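Local atomic coordinates of isoprenyl transferase (Helicobacter pylori, PDB entry 2DTN), a protein that probably catalyses the condensation of isopentenyl diphosphate with allylic diphosphates to build undecaprenyl diphosphate, using magnesium ions. Residues Arg104-Gly109 with Thr136-Leu141; Thr97-Asn102 with Arg130-Phe135; Lys49-Trp54 with Phe221-Leu226. One frame throughout, in Å; residues are numbered along the deposited sequence.

Contact 1: Arg104-Gly109 with Thr136-Leu141; sequences RFRAIG and TQVLAL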
# COMPACT_ATOMS: atom_id res chain seq x y z
N ARG A 104 -10.57 23.81 0.67
CA ARG A 104 -11.43 22.98 1.48
C ARG A 104 -10.60 22.16 2.45
O ARG A 104 -9.65 21.48 2.06
CB ARG A 104 -12.24 22.03 0.59
CG ARG A 104 -13.10 21.08 1.39
CD ARG A 104 -14.11 20.39 0.51
NE ARG A 104 -15.18 19.82 1.33
CZ ARG A 104 -16.32 19.34 0.83
NH1 ARG A 104 -16.54 19.36 -0.48
NH2 ARG A 104 -17.23 18.84 1.66
N PHE A 105 -10.94 22.24 3.73
CA PHE A 105 -10.21 21.48 4.73
C PHE A 105 -10.97 20.22 5.02
O PHE A 105 -12.20 20.23 5.10
CB PHE A 105 -10.04 22.26 6.03
CG PHE A 105 -9.51 21.42 7.16
CD1 PHE A 105 -8.19 20.97 7.16
CD2 PHE A 105 -10.35 21.02 8.20
CE1 PHE A 105 -7.70 20.13 8.17
CE2 PHE A 105 -9.88 20.18 9.22
CZ PHE A 105 -8.55 19.73 9.20
N ARG A 106 -10.24 19.13 5.19
CA ARG A 106 -10.86 17.86 5.50
C ARG A 106 -9.88 17.07 6.34
O ARG A 106 -8.66 17.18 6.16
CB ARG A 106 -11.19 17.12 4.20
CG ARG A 106 -12.02 15.88 4.41
CD ARG A 106 -12.89 15.61 3.20
NE ARG A 106 -13.53 14.30 3.28
CZ ARG A 106 -14.30 13.80 2.33
NH1 ARG A 106 -14.53 14.49 1.22
NH2 ARG A 106 -14.83 12.59 2.48
N ALA A 107 -10.41 16.31 7.29
CA ALA A 107 -9.58 15.52 8.17
C ALA A 107 -10.01 14.06 8.18
O ALA A 107 -11.20 13.76 8.27
CB ALA A 107 -9.64 16.09 9.56
N ILE A 108 -9.03 13.16 8.07
CA ILE A 108 -9.30 11.73 8.11
C ILE A 108 -8.58 11.18 9.33
O ILE A 108 -7.69 11.82 9.87
CB ILE A 108 -8.83 11.03 6.81
CG1 ILE A 108 -7.31 11.12 6.66
CG2 ILE A 108 -9.49 11.69 5.59
CD1 ILE A 108 -6.81 10.60 5.32
N GLY A 109 -8.98 9.99 9.77
CA GLY A 109 -8.35 9.40 10.94
C GLY A 109 -9.40 9.18 12.01
O GLY A 109 -10.56 9.50 11.80
N THR A 136 -8.88 20.58 -2.43
CA THR A 136 -9.03 20.18 -1.04
C THR A 136 -7.72 19.72 -0.45
O THR A 136 -6.97 18.99 -1.09
CB THR A 136 -10.02 19.01 -0.91
OG1 THR A 136 -11.26 19.36 -1.54
CG2 THR A 136 -10.26 18.70 0.56
N GLN A 137 -7.44 20.17 0.77
CA GLN A 137 -6.24 19.76 1.47
C GLN A 137 -6.72 18.86 2.60
O GLN A 137 -7.53 19.27 3.42
CB GLN A 137 -5.50 20.97 2.06
CG GLN A 137 -4.19 20.60 2.74
CD GLN A 137 -4.04 21.27 4.09
OE1 GLN A 137 -4.85 21.04 4.99
NE2 GLN A 137 -3.02 22.10 4.23
N VAL A 138 -6.24 17.62 2.62
CA VAL A 138 -6.64 16.67 3.65
C VAL A 138 -5.51 16.38 4.62
O VAL A 138 -4.37 16.16 4.20
CB VAL A 138 -7.12 15.34 3.02
CG1 VAL A 138 -7.56 14.37 4.11
CG2 VAL A 138 -8.26 15.60 2.08
N LEU A 139 -5.82 16.40 5.91
CA LEU A 139 -4.82 16.11 6.94
C LEU A 139 -5.17 14.82 7.64
O LEU A 139 -6.28 14.65 8.13
CB LEU A 139 -4.74 17.24 7.97
CG LEU A 139 -4.14 18.59 7.56
CD1 LEU A 139 -4.13 19.51 8.76
CD2 LEU A 139 -2.73 18.41 7.03
N ALA A 140 -4.22 13.89 7.67
CA ALA A 140 -4.43 12.62 8.34
C ALA A 140 -4.02 12.83 9.79
O ALA A 140 -2.85 13.05 10.09
CB ALA A 140 -3.56 11.54 7.68
N LEU A 141 -5.00 12.78 10.69
CA LEU A 141 -4.77 13.00 12.11
C LEU A 141 -5.18 11.78 12.91
O LEU A 141 -6.33 11.35 12.86
CB LEU A 141 -5.56 14.22 12.58
CG LEU A 141 -5.36 15.49 11.75
CD1 LEU A 141 -6.35 16.56 12.21
CD2 LEU A 141 -3.94 15.99 11.89

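Contact 2: Thr97-Asn102 with Arg130-Phe135; sequences TYLDNN and RHFKDF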
# COMPACT_ATOMS: atom_id res chain seq x y z
N THR A 97 -5.99 31.45 6.32
CA THR A 97 -5.33 31.06 5.08
C THR A 97 -6.12 30.07 4.22
O THR A 97 -5.90 29.99 3.01
CB THR A 97 -3.94 30.47 5.38
OG1 THR A 97 -3.23 30.30 4.14
CG2 THR A 97 -4.07 29.13 6.06
N TYR A 98 -7.02 29.30 4.83
CA TYR A 98 -7.85 28.36 4.07
C TYR A 98 -8.90 29.19 3.34
O TYR A 98 -8.88 29.31 2.12
CB TYR A 98 -8.58 27.37 4.98
CG TYR A 98 -7.73 26.24 5.52
CD1 TYR A 98 -7.10 26.35 6.76
CD2 TYR A 98 -7.55 25.06 4.79
CE1 TYR A 98 -6.33 25.30 7.27
CE2 TYR A 98 -6.78 24.01 5.29
CZ TYR A 98 -6.17 24.15 6.53
OH TYR A 98 -5.41 23.12 7.03
N LEU A 99 -9.81 29.75 4.13
CA LEU A 99 -10.90 30.58 3.62
C LEU A 99 -10.37 31.59 2.60
O LEU A 99 -11.02 31.86 1.59
CB LEU A 99 -11.58 31.31 4.78
CG LEU A 99 -12.22 30.38 5.83
CD1 LEU A 99 -12.53 31.16 7.09
CD2 LEU A 99 -13.49 29.76 5.26
N ASP A 100 -9.18 32.12 2.86
CA ASP A 100 -8.55 33.09 1.97
C ASP A 100 -8.36 32.52 0.57
O ASP A 100 -8.97 32.99 -0.39
CB ASP A 100 -7.19 33.51 2.52
CG ASP A 100 -7.23 34.89 3.15
OD1 ASP A 100 -8.14 35.16 3.96
OD2 ASP A 100 -6.33 35.69 2.83
N ASN A 101 -7.50 31.51 0.47
CA ASN A 101 -7.18 30.86 -0.80
C ASN A 101 -8.27 29.91 -1.28
O ASN A 101 -8.10 29.23 -2.29
CB ASN A 101 -5.87 30.09 -0.67
CG ASN A 101 -4.68 31.00 -0.43
OD1 ASN A 101 -4.19 31.66 -1.36
ND2 ASN A 101 -4.21 31.05 0.81
N ASN A 102 -9.38 29.86 -0.55
CA ASN A 102 -10.50 28.99 -0.92
C ASN A 102 -10.11 27.52 -0.93
O ASN A 102 -10.35 26.82 -1.92
CB ASN A 102 -11.04 29.37 -2.30
CG ASN A 102 -11.53 30.80 -2.35
OD1 ASN A 102 -11.36 31.49 -3.36
ND2 ASN A 102 -12.16 31.25 -1.27
N ARG A 130 -16.40 23.79 3.51
CA ARG A 130 -17.04 22.79 2.67
C ARG A 130 -17.38 23.25 1.25
O ARG A 130 -17.37 22.45 0.32
CB ARG A 130 -18.32 22.26 3.33
CG ARG A 130 -19.52 23.19 3.26
CD ARG A 130 -20.83 22.42 3.41
NE ARG A 130 -21.38 22.47 4.76
CZ ARG A 130 -22.04 23.52 5.25
NH1 ARG A 130 -22.23 24.60 4.51
NH2 ARG A 130 -22.53 23.47 6.49
N HIS A 131 -17.67 24.53 1.08
CA HIS A 131 -18.05 25.05 -0.23
C HIS A 131 -16.95 25.15 -1.28
O HIS A 131 -17.23 25.12 -2.47
CB HIS A 131 -18.72 26.42 -0.08
CG HIS A 131 -20.00 26.37 0.69
ND1 HIS A 131 -21.01 25.47 0.40
CD2 HIS A 131 -20.45 27.10 1.74
CE1 HIS A 131 -22.01 25.65 1.23
NE2 HIS A 131 -21.70 26.64 2.05
N PHE A 132 -15.70 25.28 -0.84
CA PHE A 132 -14.60 25.38 -1.78
C PHE A 132 -14.44 24.04 -2.50
O PHE A 132 -13.73 23.15 -2.03
CB PHE A 132 -13.30 25.75 -1.06
CG PHE A 132 -13.45 26.93 -0.14
CD1 PHE A 132 -14.19 28.05 -0.52
CD2 PHE A 132 -12.82 26.95 1.10
CE1 PHE A 132 -14.31 29.15 0.32
CE2 PHE A 132 -12.92 28.05 1.95
CZ PHE A 132 -13.67 29.15 1.55
N LYS A 133 -15.10 23.91 -3.65
CA LYS A 133 -15.05 22.68 -4.43
C LYS A 133 -14.17 22.76 -5.67
O LYS A 133 -14.66 22.69 -6.80
CB LYS A 133 -16.47 22.26 -4.81
CG LYS A 133 -17.30 23.35 -5.48
CD LYS A 133 -18.75 22.91 -5.67
CE LYS A 133 -19.60 23.98 -6.35
NZ LYS A 133 -21.03 23.58 -6.47
N ASP A 134 -12.87 22.91 -5.46
CA ASP A 134 -11.89 22.98 -6.54
C ASP A 134 -10.59 22.34 -6.08
O ASP A 134 -9.98 21.55 -6.81
CB ASP A 134 -11.64 24.43 -6.96
CG ASP A 134 -12.44 24.83 -8.20
OD1 ASP A 134 -12.22 24.25 -9.28
OD2 ASP A 134 -13.30 25.73 -8.09
N PHE A 135 -10.16 22.68 -4.87
CA PHE A 135 -8.94 22.12 -4.29
C PHE A 135 -9.13 21.83 -2.81
O PHE A 135 -9.48 22.71 -2.03
CB PHE A 135 -7.75 23.06 -4.45
CG PHE A 135 -6.54 22.63 -3.67
CD1 PHE A 135 -5.90 21.43 -3.95
CD2 PHE A 135 -6.06 23.41 -2.62
CE1 PHE A 135 -4.80 21.01 -3.21
CE2 PHE A 135 -4.96 23.00 -1.87
CZ PHE A 135 -4.33 21.80 -2.16

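Contact 3: Lys49-Trp54 with Phe221-Leu226; sequences KDITIW and FTPKDL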
# COMPACT_ATOMS: atom_id res chain seq x y z
N LYS A 49 2.48 24.48 4.52
CA LYS A 49 1.73 25.61 3.98
C LYS A 49 2.19 25.89 2.56
O LYS A 49 1.37 26.02 1.64
CB LYS A 49 1.91 26.86 4.85
CG LYS A 49 1.08 28.07 4.38
CD LYS A 49 0.71 29.01 5.53
CE LYS A 49 1.86 29.90 5.98
NZ LYS A 49 2.19 30.96 4.98
N ASP A 50 3.50 25.97 2.37
CA ASP A 50 4.06 26.23 1.05
C ASP A 50 3.57 25.22 0.03
O ASP A 50 3.18 25.59 -1.07
CB ASP A 50 5.58 26.20 1.11
CG ASP A 50 6.17 27.51 1.58
OD1 ASP A 50 5.54 28.14 2.45
OD2 ASP A 50 7.24 27.90 1.08
N ILE A 51 3.59 23.95 0.41
CA ILE A 51 3.16 22.89 -0.48
C ILE A 51 1.67 22.94 -0.81
O ILE A 51 1.30 22.74 -1.96
CB ILE A 51 3.51 21.49 0.08
CG1 ILE A 51 5.03 21.28 0.09
CG2 ILE A 51 2.83 20.41 -0.75
CD1 ILE A 51 5.70 21.39 -1.28
N THR A 52 0.82 23.22 0.17
CA THR A 52 -0.61 23.25 -0.14
C THR A 52 -0.95 24.42 -1.05
O THR A 52 -1.74 24.27 -1.99
CB THR A 52 -1.48 23.34 1.12
OG1 THR A 52 -1.57 24.70 1.55
CG2 THR A 52 -0.90 22.50 2.23
N ILE A 53 -0.36 25.58 -0.79
CA ILE A 53 -0.62 26.75 -1.62
C ILE A 53 -0.16 26.50 -3.06
O ILE A 53 -0.88 26.80 -4.02
CB ILE A 53 0.12 28.00 -1.10
CG1 ILE A 53 -0.46 28.41 0.25
CG2 ILE A 53 -0.01 29.14 -2.10
CD1 ILE A 53 0.24 29.58 0.85
N TRP A 54 1.04 25.96 -3.20
CA TRP A 54 1.58 25.66 -4.52
C TRP A 54 0.56 24.80 -5.25
O TRP A 54 0.13 25.13 -6.36
CB TRP A 54 2.90 24.90 -4.39
CG TRP A 54 3.56 24.59 -5.72
CD1 TRP A 54 4.47 25.37 -6.38
CD2 TRP A 54 3.32 23.45 -6.55
NE1 TRP A 54 4.82 24.77 -7.57
CE2 TRP A 54 4.13 23.59 -7.70
CE3 TRP A 54 2.51 22.31 -6.44
CZ2 TRP A 54 4.15 22.64 -8.73
CZ3 TRP A 54 2.53 21.37 -7.46
CH2 TRP A 54 3.34 21.54 -8.59
N PHE A 221 12.20 20.20 1.96
CA PHE A 221 11.42 19.93 0.76
C PHE A 221 10.80 21.22 0.28
O PHE A 221 10.06 21.87 1.01
CB PHE A 221 10.33 18.89 1.05
CG PHE A 221 9.73 18.30 -0.19
CD1 PHE A 221 10.49 17.48 -1.02
CD2 PHE A 221 8.41 18.57 -0.54
CE1 PHE A 221 9.95 16.94 -2.19
CE2 PHE A 221 7.85 18.03 -1.70
CZ PHE A 221 8.63 17.21 -2.53
N THR A 222 11.09 21.58 -0.96
CA THR A 222 10.57 22.81 -1.54
C THR A 222 9.60 22.51 -2.66
O THR A 222 9.51 21.38 -3.14
CB THR A 222 11.69 23.67 -2.13
OG1 THR A 222 12.20 23.02 -3.30
CG2 THR A 222 12.82 23.86 -1.13
N PRO A 223 8.84 23.53 -3.10
CA PRO A 223 7.89 23.32 -4.19
C PRO A 223 8.61 22.94 -5.48
O PRO A 223 8.05 22.28 -6.34
CB PRO A 223 7.18 24.66 -4.28
CG PRO A 223 7.15 25.10 -2.85
CD PRO A 223 8.57 24.80 -2.41
N LYS A 224 9.87 23.36 -5.60
CA LYS A 224 10.61 23.04 -6.81
C LYS A 224 10.80 21.54 -6.92
O LYS A 224 10.66 20.97 -8.00
CB LYS A 224 11.98 23.73 -6.82
CG LYS A 224 12.68 23.59 -8.16
CD LYS A 224 13.94 24.44 -8.24
CE LYS A 224 14.38 24.59 -9.69
NZ LYS A 224 13.33 25.26 -10.52
N ASP A 225 11.13 20.91 -5.80
CA ASP A 225 11.30 19.47 -5.77
C ASP A 225 9.99 18.84 -6.24
O ASP A 225 9.99 17.91 -7.07
CB ASP A 225 11.61 19.00 -4.35
CG ASP A 225 12.84 19.67 -3.76
OD1 ASP A 225 13.92 19.55 -4.37
OD2 ASP A 225 12.72 20.29 -2.69
N LEU A 226 8.88 19.35 -5.73
CA LEU A 226 7.58 18.83 -6.11
C LEU A 226 7.40 18.87 -7.61
O LEU A 226 6.85 17.94 -8.20
CB LEU A 226 6.46 19.62 -5.44
CG LEU A 226 5.39 18.74 -4.79
CD1 LEU A 226 4.24 19.60 -4.34
CD2 LEU A 226 4.90 17.70 -5.77

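Contact 1: Arg104-Gly109 with Thr136-Leu141
Arg104 and Thr136 begin a ladder of five parallel bridges that pairs each residue from Arg104 to Ile108 with its counterpart from Thr136 to Ala140; the two strands run 25° apart. The backbone bonds follow the alternation of a parallel ladder: Arg104, Arg106 and Ile108 reach across to Gln137, Leu139 and Leu141. The first bond, Gln137 N to Arg104 O, spans 2.9 Å, and Leu141 N to Ile108 O closes the run at 3.0 Å. Arg106 N to Gln137 O is the longest at 3.2 Å and also the most bent (140°). A CA-H...O contact, Val138 CA to Arg106 O at 3.3 Å, adds to the seam.

Apolar contacts lie on both faces. On the face of Ile108, its CG2 meets Val138 CG1 at 3.6 Å. With chi1 at 64°, CG1 of Ile108 is placed beside Ala140, 3.9 Å from its CB. On the face of Phe105, the ring offers its edge: CE1 touches Leu139 CD1 at 3.7 Å.

Among the polar side chains, Arg104 and Thr136 lie side by side, pointing the same way, with Arg104 CB 3.6 Å from Thr136 OG1. Gln137 OE1 lies near the plane of the Phe105 ring, with the amide turned steeply against it, and is hydrogen-bonded to Tyr98 OH. The end of Arg106 leads away from strand 136-140, its NH2 bonded to the carbonyls of Asp179 and Arg181.

Helix 116-127 connects the strands and packs on Phe105 and Ala107, giving a beta-alpha-beta unit, with strand 104-108 at the edge of the chain's parallel sheet, the core of the cis-prenyltransferase fold.

Contact 2: Thr97-Asn102 with Arg130-Phe135
Phe132 lays one face of its ring on the backbone of Asn102, just where helix 95-101 gives out. Asn102 CA stands 3.6 Å from the ring centroid and 8° off the normal, so its C-H is set for a CH-pi contact almost over the middle of the face. The root of the aromatic side chain is packed as closely: Phe132 CB lies 3.3 Å from Asn102 O. With chi1 at -50°, CG of Phe132 is anti to its own carbonyl carbon, and the ring swings from the loop toward the helix end.

The amide of Asn102 does not lie flat on the ring. The two side chains cross at about a right angle and their planes are 47° apart, with ND2 coming to 3.4 Å from Phe132 CE1. Leu99, one turn back, meets the far end of the ring: its CA is 3.6 Å from Phe132 CE2, an oblique approach, and its CD2 is 3.8 Å from Phe132 CZ. Although Leu99 sets off away from the loop, its end comes back to the ring, and it also touches Thr129. The leucine side chain, like that of Asn102, runs roughly perpendicular to the phenylalanine it meets.

Phe135, farther along the loop, packs on Ile103 and on Cys55 and Ala56 of helix 37-57.

No hydrogen bond joins the two segments; the contact rests on the ring. What Phe132 covers is a Schellman motif: Asn102, with positive phi, is its C-prime residue, Asn102 N pairs weakly with Leu99 O, and Ile103 N turns back to Tyr98 O.

Contact 3: Lys49-Trp54 with Phe221-Leu226
Asp225 OD2 is gripped twice by Thr222: its anti lone pair takes Thr222 N at 2.7 Å in a nearly straight bond, while Thr222 OG1 donates to it from above the carboxylate plane at 2.8 Å. This is a capping box at the N-terminus of helix 223-236, with Thr222 as the N-cap; its OG1 also receives a weak bond from Lys224 N. The box closes the first turn, whose apolar residues Pro223 and Leu226 pack on helix 37-57.

There Ile51 CD1 meets three residues: it is 3.8 Å from Leu226 CD1 and 4.0 Å from Phe221 CD2, and the ring of Pro223 lies slightly farther off. Ile51 also touches Leu63 of strand 62-66. Trp54, its CG anti to the backbone N (chi1 -178°), projects toward the helix start and runs past Pro223 in the opposite direction. Stacking with His58 and a weak bond from NE1 to Glu227 OE2 hold the indole as well. Two parts of the indole meet helix 223-236: CD1 of Trp54 sits 3.5 Å from Pro223 CB, and on the six-membered ring Trp54 CE3 lies 3.8 Å from Leu226 CD1.

Overall arrangement
Along the chain, the segments of contacts 1 and 2 alternate: 97-102, 104-109, 130-135, 136-141. Both contacts are nested inside the loop closed by contact 3. Contact 1 lies in the sheet, its centre about 6 Å from the centre of the chain; contact 2, centred about 13 Å from that of contact 1, sits where helix 95-101 and the loop after helix 116-127 lead into those two strands. Contact 3 lies about 17 Å and 18 Å, centre to centre, from contacts 1 and 2. Helix 37-57 links all three: part of contact 3, it packs through Leu48 on Gln137 and Leu139, through Cys55 and Ala56 on Phe135. They thus join the sheet's edge to the chain's last helix.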